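Local coordinates for protein carbohydrate kinase, FGGY (Rhodospirillum rubrum, PDB 3IFR) that probably phosphorylates D-xylulose as a xylulokinase, being a sugar kinase of the FGGY family, at residues R129-T140 and W181-L190; T83-L91 and R100-G108. All blocks are in the same frame, centred on the assembly; numbering follows the deposited sequence.

In the fold
Both contacts are largely buried and lie within the N-terminal FGGY domain, their centres about 14 Å apart. Contact 1 ties the end of helix 123-130 and the start of helix 139-149 to the end of helix 179-185 and the residues beyond it; a salt bridge, one backbone bond, two waters and a Val139-centred apolar cluster do the work. Contact 2 follows the chain out of strand 77-84 of the domain's six-stranded sheet and holds it mainly by backbone pairing, with amide side chains at one end. The two meet directly: Trp181 NE1 lies 2.8 Å from Ala88 O, probably hydrogen-bonded, and Pro87 packs on Val139 of helix 139-149.

Contact 1 (R129-T140 and W181-L190); sequences RTGNGVTQQLVT and WALEGGFIDL
Arg129 and Asp189 each hold CG anti to the backbone N (chi1 179° and -170°), and from there the extended arginine chain brings NE to Asp189 OD1 at 2.7 Å. The bond of this salt bridge is bent, and NE meets OD1 on the anti side from a direction tilted out of the carboxylate plane; the guanidinium and carboxylate planes stand 78° apart. NH2 has a second acid, Asp198. With an alanine here, Asp189 and Asp198 would probably both lose the positive charge that Arg129 sets between them. A backbone bond runs from Leu190 N to Arg129 O at 3.0 Å.

The two methyls of Val139 part between the rings: CG2 meets the rim of the Trp181 indole, 3.6 Å from CZ2, while CG1 reaches Phe187 CZ at 3.4 Å. Beside it Thr140 OG1 gives its proton to a water that in turn donates to Gly186 O. A second water bridges Asn132 OD1 and Glu184 O, so each water links a side chain to a backbone carbonyl at the helix end.

Gly186, with positive phi, closes helix 179-185 in a Schellman motif, and the loop between helices 123-130 and 139-149 wraps round this terminus.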
# COMPACT_ATOMS: atom_id res chain seq x y z
N ARG A 129 1.84 20.49 2.82
CA ARG A 129 1.07 20.96 1.71
C ARG A 129 0.47 19.80 0.92
O ARG A 129 -0.68 19.84 0.52
CB ARG A 129 1.96 21.80 0.83
CG ARG A 129 1.29 22.33 -0.36
CD ARG A 129 1.99 23.60 -0.67
NE ARG A 129 1.30 24.33 -1.70
CZ ARG A 129 1.84 24.59 -2.87
NH1 ARG A 129 3.08 24.20 -3.13
NH2 ARG A 129 1.14 25.27 -3.77
N THR A 130 1.28 18.78 0.68
CA THR A 130 0.86 17.67 -0.13
C THR A 130 0.57 16.46 0.76
O THR A 130 0.17 15.41 0.26
CB THR A 130 2.01 17.25 -1.01
OG1 THR A 130 3.01 16.69 -0.16
CG2 THR A 130 2.59 18.47 -1.71
N GLY A 131 0.80 16.61 2.06
CA GLY A 131 0.67 15.51 2.99
C GLY A 131 1.62 14.34 2.74
O GLY A 131 1.44 13.26 3.29
N ASN A 132 2.62 14.57 1.92
CA ASN A 132 3.63 13.56 1.60
C ASN A 132 5.01 14.21 1.63
O ASN A 132 5.11 15.41 1.39
CB ASN A 132 3.37 13.00 0.21
CG ASN A 132 2.20 12.07 0.21
OD1 ASN A 132 2.36 10.85 0.29
ND2 ASN A 132 0.98 12.63 0.18
N GLY A 133 6.05 13.44 1.92
CA GLY A 133 7.35 14.01 2.18
C GLY A 133 8.20 14.12 0.94
O GLY A 133 7.90 13.54 -0.11
N VAL A 134 9.29 14.89 1.05
CA VAL A 134 10.24 14.96 -0.01
C VAL A 134 11.07 13.69 -0.04
O VAL A 134 11.96 13.50 0.76
CB VAL A 134 11.15 16.11 0.17
CG1 VAL A 134 12.12 16.14 -1.00
CG2 VAL A 134 10.32 17.39 0.18
N THR A 135 10.73 12.79 -0.96
CA THR A 135 11.38 11.49 -1.00
C THR A 135 11.56 11.04 -2.46
O THR A 135 11.03 11.68 -3.37
CB THR A 135 10.62 10.39 -0.14
OG1 THR A 135 9.47 9.88 -0.85
CG2 THR A 135 10.16 10.93 1.23
N GLN A 136 12.30 9.94 -2.66
CA GLN A 136 12.43 9.35 -3.98
C GLN A 136 11.10 8.83 -4.52
O GLN A 136 11.00 8.48 -5.66
CB GLN A 136 13.42 8.20 -4.00
CG GLN A 136 14.84 8.60 -3.66
CD GLN A 136 15.84 7.50 -4.02
OE1 GLN A 136 16.72 7.15 -3.20
NE2 GLN A 136 15.71 6.94 -5.24
N GLN A 137 10.07 8.76 -3.70
CA GLN A 137 8.82 8.25 -4.23
C GLN A 137 8.04 9.33 -5.00
O GLN A 137 7.17 9.03 -5.82
CB GLN A 137 8.01 7.69 -3.11
CG GLN A 137 7.46 6.35 -3.41
CD GLN A 137 7.69 5.41 -2.26
OE1 GLN A 137 8.77 4.79 -2.16
NE2 GLN A 137 6.70 5.30 -1.36
N LEU A 138 8.37 10.59 -4.76
CA LEU A 138 7.74 11.67 -5.52
C LEU A 138 8.04 11.51 -7.02
O LEU A 138 9.21 11.37 -7.43
CB LEU A 138 8.25 13.04 -5.09
CG LEU A 138 8.03 13.45 -3.65
CD1 LEU A 138 8.70 14.80 -3.41
CD2 LEU A 138 6.52 13.47 -3.34
N VAL A 139 6.97 11.50 -7.81
CA VAL A 139 7.09 11.62 -9.26
C VAL A 139 8.09 12.74 -9.64
O VAL A 139 8.93 12.57 -10.52
CB VAL A 139 5.72 11.93 -9.84
CG1 VAL A 139 5.83 12.27 -11.35
CG2 VAL A 139 4.83 10.71 -9.59
N THR A 140 8.01 13.86 -8.91
CA THR A 140 8.94 14.99 -9.04
C THR A 140 10.44 14.61 -8.93
O THR A 140 11.26 15.07 -9.71
CB THR A 140 8.62 16.04 -7.99
OG1 THR A 140 7.33 16.60 -8.27
CG2 THR A 140 9.68 17.13 -7.94
N TRP A 181 -2.51 9.26 -7.26
CA TRP A 181 -1.25 9.25 -7.97
C TRP A 181 -0.62 10.67 -7.89
O TRP A 181 0.57 10.83 -7.53
CB TRP A 181 -1.44 8.78 -9.43
CG TRP A 181 -0.18 8.75 -10.17
CD1 TRP A 181 0.71 7.70 -10.23
CD2 TRP A 181 0.39 9.80 -10.95
NE1 TRP A 181 1.79 8.06 -11.00
CE2 TRP A 181 1.62 9.34 -11.45
CE3 TRP A 181 -0.02 11.11 -11.27
CZ2 TRP A 181 2.45 10.14 -12.25
CZ3 TRP A 181 0.79 11.89 -12.07
CH2 TRP A 181 2.02 11.41 -12.54
N ALA A 182 -1.43 11.70 -8.16
CA ALA A 182 -0.94 13.07 -8.14
C ALA A 182 -0.52 13.56 -6.73
O ALA A 182 0.46 14.30 -6.58
CB ALA A 182 -1.98 14.01 -8.78
N LEU A 183 -1.24 13.13 -5.71
CA LEU A 183 -0.93 13.47 -4.33
C LEU A 183 0.31 12.72 -3.84
O LEU A 183 1.26 13.32 -3.33
CB LEU A 183 -2.12 13.07 -3.46
CG LEU A 183 -2.58 13.88 -2.25
CD1 LEU A 183 -2.93 12.93 -1.02
CD2 LEU A 183 -1.62 14.96 -1.85
N GLU A 184 0.33 11.40 -3.96
CA GLU A 184 1.55 10.72 -3.57
C GLU A 184 2.68 11.30 -4.39
O GLU A 184 3.77 11.51 -3.88
CB GLU A 184 1.44 9.20 -3.74
CG GLU A 184 0.43 8.60 -2.76
CD GLU A 184 0.63 7.14 -2.52
OE1 GLU A 184 1.74 6.61 -2.73
OE2 GLU A 184 -0.32 6.52 -2.10
N GLY A 185 2.39 11.61 -5.64
CA GLY A 185 3.38 12.09 -6.58
C GLY A 185 3.99 13.47 -6.33
O GLY A 185 5.07 13.75 -6.84
N GLY A 186 3.29 14.35 -5.60
CA GLY A 186 3.84 15.66 -5.25
C GLY A 186 3.16 16.77 -6.02
O GLY A 186 3.59 17.92 -5.95
N PHE A 187 2.08 16.48 -6.72
CA PHE A 187 1.47 17.52 -7.53
C PHE A 187 0.25 18.21 -6.94
O PHE A 187 -0.16 19.27 -7.44
CB PHE A 187 1.12 16.97 -8.91
CG PHE A 187 2.29 16.42 -9.66
CD1 PHE A 187 3.52 17.07 -9.63
CD2 PHE A 187 2.18 15.24 -10.40
CE1 PHE A 187 4.62 16.54 -10.31
CE2 PHE A 187 3.28 14.74 -11.12
CZ PHE A 187 4.49 15.39 -11.07
N ILE A 188 -0.33 17.64 -5.90
CA ILE A 188 -1.57 18.20 -5.36
C ILE A 188 -1.41 18.89 -4.01
O ILE A 188 -0.71 18.40 -3.12
CB ILE A 188 -2.66 17.13 -5.23
CG1 ILE A 188 -3.16 16.76 -6.62
CG2 ILE A 188 -3.80 17.64 -4.35
CD1 ILE A 188 -4.02 15.55 -6.62
N ASP A 189 -2.06 20.05 -3.89
CA ASP A 189 -2.23 20.76 -2.63
C ASP A 189 -3.51 20.27 -1.96
O ASP A 189 -4.59 20.42 -2.52
CB ASP A 189 -2.38 22.26 -2.91
CG ASP A 189 -2.31 23.11 -1.65
OD1 ASP A 189 -1.42 23.96 -1.59
OD2 ASP A 189 -3.11 22.90 -0.72
N LEU A 190 -3.36 19.67 -0.77
CA LEU A 190 -4.47 19.21 0.07
C LEU A 190 -5.53 20.30 0.21
O LEU A 190 -6.71 20.05 -0.02
CB LEU A 190 -3.96 18.88 1.47
CG LEU A 190 -3.81 17.44 1.96
CD1 LEU A 190 -3.76 16.42 0.84
CD2 LEU A 190 -2.59 17.31 2.89
O HOH W 1 4.67 10.21 -1.58
O HOH W 2 6.20 18.61 -6.85

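Contact 2 (T83-L91 and R100-G108)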
# COMPACT_ATOMS: atom_id res chain seq x y z
N THR A 83 -7.08 -0.75 -10.45
CA THR A 83 -6.15 -0.33 -9.42
C THR A 83 -4.74 -0.89 -9.81
O THR A 83 -4.60 -1.65 -10.78
CB THR A 83 -6.66 -0.87 -8.06
OG1 THR A 83 -5.76 -0.53 -6.99
CG2 THR A 83 -6.79 -2.39 -8.12
N GLY A 84 -3.71 -0.47 -9.07
CA GLY A 84 -2.37 -0.98 -9.25
C GLY A 84 -1.39 -0.25 -8.35
O GLY A 84 -1.76 0.64 -7.58
N MSE A 85 -0.11 -0.59 -8.45
CA MSE A 85 0.90 0.06 -7.62
C MSE A 85 1.07 1.56 -7.96
O MSE A 85 0.80 1.98 -9.08
CB MSE A 85 2.21 -0.73 -7.68
CG MSE A 85 3.19 -0.28 -8.77
SE MSE A 85 2.66 -0.48 -10.67
CE MSE A 85 3.14 -2.38 -11.03
N LEU A 86 1.50 2.36 -6.99
CA LEU A 86 1.77 3.78 -7.23
C LEU A 86 2.83 4.27 -6.23
O LEU A 86 3.12 3.61 -5.22
CB LEU A 86 0.48 4.62 -7.08
CG LEU A 86 -0.11 4.85 -5.68
CD1 LEU A 86 -1.22 5.92 -5.66
CD2 LEU A 86 -0.65 3.53 -5.08
N PRO A 87 3.43 5.43 -6.52
CA PRO A 87 3.29 6.09 -7.82
C PRO A 87 4.30 5.50 -8.81
O PRO A 87 5.51 5.53 -8.55
CB PRO A 87 3.67 7.53 -7.53
CG PRO A 87 3.83 7.64 -6.03
CD PRO A 87 4.13 6.26 -5.53
N ALA A 88 3.81 4.93 -9.91
CA ALA A 88 4.69 4.47 -10.94
C ALA A 88 4.86 5.71 -11.80
O ALA A 88 4.01 6.62 -11.79
CB ALA A 88 4.07 3.33 -11.72
N VAL A 89 5.98 5.79 -12.51
CA VAL A 89 6.22 6.89 -13.43
C VAL A 89 6.27 6.35 -14.84
O VAL A 89 7.19 5.62 -15.21
CB VAL A 89 7.55 7.60 -13.12
CG1 VAL A 89 7.89 8.62 -14.21
CG2 VAL A 89 7.50 8.26 -11.73
N VAL A 90 5.25 6.71 -15.61
CA VAL A 90 5.11 6.37 -17.02
C VAL A 90 5.18 7.65 -17.84
O VAL A 90 4.44 8.61 -17.51
CB VAL A 90 3.72 5.71 -17.27
CG1 VAL A 90 3.54 5.37 -18.76
CG2 VAL A 90 3.60 4.46 -16.45
N LEU A 91 6.02 7.67 -18.89
CA LEU A 91 6.20 8.82 -19.79
C LEU A 91 5.65 8.60 -21.21
O LEU A 91 6.06 7.68 -21.93
CB LEU A 91 7.68 9.24 -19.86
CG LEU A 91 8.28 9.37 -18.45
CD1 LEU A 91 9.76 9.60 -18.43
CD2 LEU A 91 7.57 10.49 -17.75
N ARG A 100 10.09 5.37 -22.20
CA ARG A 100 11.12 4.51 -21.63
C ARG A 100 10.38 3.63 -20.66
O ARG A 100 9.21 3.86 -20.39
CB ARG A 100 12.13 5.34 -20.84
CG ARG A 100 11.50 5.91 -19.56
CD ARG A 100 12.45 6.74 -18.66
NE ARG A 100 13.79 6.18 -18.53
CZ ARG A 100 14.11 5.04 -17.91
NH1 ARG A 100 15.39 4.68 -17.83
NH2 ARG A 100 13.18 4.26 -17.37
N PRO A 101 11.05 2.62 -20.12
CA PRO A 101 10.34 1.73 -19.20
C PRO A 101 9.83 2.51 -17.99
O PRO A 101 10.41 3.54 -17.63
CB PRO A 101 11.42 0.72 -18.79
CG PRO A 101 12.41 0.75 -19.97
CD PRO A 101 12.41 2.16 -20.45
N SER A 102 8.72 2.04 -17.41
CA SER A 102 8.17 2.62 -16.21
C SER A 102 9.13 2.46 -15.05
O SER A 102 9.67 1.37 -14.82
CB SER A 102 6.85 1.94 -15.86
OG SER A 102 6.47 2.19 -14.52
N ILE A 103 9.30 3.54 -14.29
CA ILE A 103 10.07 3.50 -13.04
C ILE A 103 9.10 3.28 -11.88
O ILE A 103 8.21 4.11 -11.64
CB ILE A 103 10.93 4.80 -12.83
CG1 ILE A 103 11.77 5.11 -14.09
CG2 ILE A 103 11.82 4.65 -11.64
CD1 ILE A 103 12.43 6.53 -14.13
N GLN A 104 9.26 2.14 -11.19
CA GLN A 104 8.41 1.73 -10.06
C GLN A 104 8.64 2.53 -8.74
O GLN A 104 9.64 3.23 -8.61
CB GLN A 104 8.62 0.24 -9.82
CG GLN A 104 8.47 -0.52 -11.09
CD GLN A 104 7.08 -0.31 -11.74
OE1 GLN A 104 6.98 0.18 -12.84
NE2 GLN A 104 6.04 -0.67 -11.04
N GLN A 105 7.73 2.43 -7.77
CA GLN A 105 7.97 3.13 -6.50
C GLN A 105 9.07 2.55 -5.63
O GLN A 105 9.71 3.24 -4.88
CB GLN A 105 6.70 3.35 -5.67
CG GLN A 105 5.56 2.42 -5.93
CD GLN A 105 5.97 0.98 -5.92
OE1 GLN A 105 6.38 0.46 -4.88
NE2 GLN A 105 5.83 0.31 -7.06
N SER A 106 9.34 1.27 -5.74
CA SER A 106 10.52 0.77 -5.04
C SER A 106 11.85 1.22 -5.66
O SER A 106 12.90 0.89 -5.15
CB SER A 106 10.47 -0.73 -5.00
OG SER A 106 10.27 -1.21 -6.32
N ASP A 107 11.83 1.95 -6.78
CA ASP A 107 13.09 2.32 -7.44
C ASP A 107 13.93 3.24 -6.54
O ASP A 107 13.37 4.07 -5.83
CB ASP A 107 12.83 2.99 -8.79
CG ASP A 107 14.13 3.29 -9.57
OD1 ASP A 107 14.50 2.48 -10.44
OD2 ASP A 107 14.77 4.34 -9.31
N GLY A 108 15.26 3.08 -6.59
CA GLY A 108 16.17 3.83 -5.73
C GLY A 108 17.19 4.70 -6.45
O GLY A 108 18.20 5.08 -5.87
O HOH W 3 9.32 6.08 -16.93
O HOH W 4 7.55 5.33 -18.94
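Val89 and Ile103 form a single antiparallel hydrogen-bonded pair, with Val89 N to Ile103 O at 2.9 Å and Ile103 N to Val89 O at 3.1 Å. Ser102 CA adds a CH...O contact to Val89 O. Toward Leu91 and Arg100 the two chains part and water fills in: one molecule donates to both Val89 O and Pro101 O, another accepts from Leu91 N and donates to Arg100 O.

The pairing is thus an isolated antiparallel bridge, built on the chain that leaves strand 77-84 of the ASKHA-type core sheet and turns through the cis peptide before Pro87.

Among polar side chains, Ser102 OG donates to Gln104 OE1 at 2.7 Å. Its chi1 of 163° swings OG away from the backbone N, and the bond ties down one end of the Gln104 amide while NE2, at the other end, rests 3.4 Å from SE of selenomethionine Met85. The Met85 chain, bent at chi2 and chi3, also brings CG against Gln105 NE2 at 3.2 Å, the two side chains crossing at about a right angle. Trp55 of helix 52-70 covers Met85, Val90, Ser102 and Gln104.

Apolar contact is lighter. Val89 CB and Ile103 CB stand 4.4 Å apart across the bridge. Leu91 CD1 lies alongside Arg100 CD at 3.9 Å, the two chains pointing the same way, while the arginine's guanidinium goes on to Glu150 and Glu49.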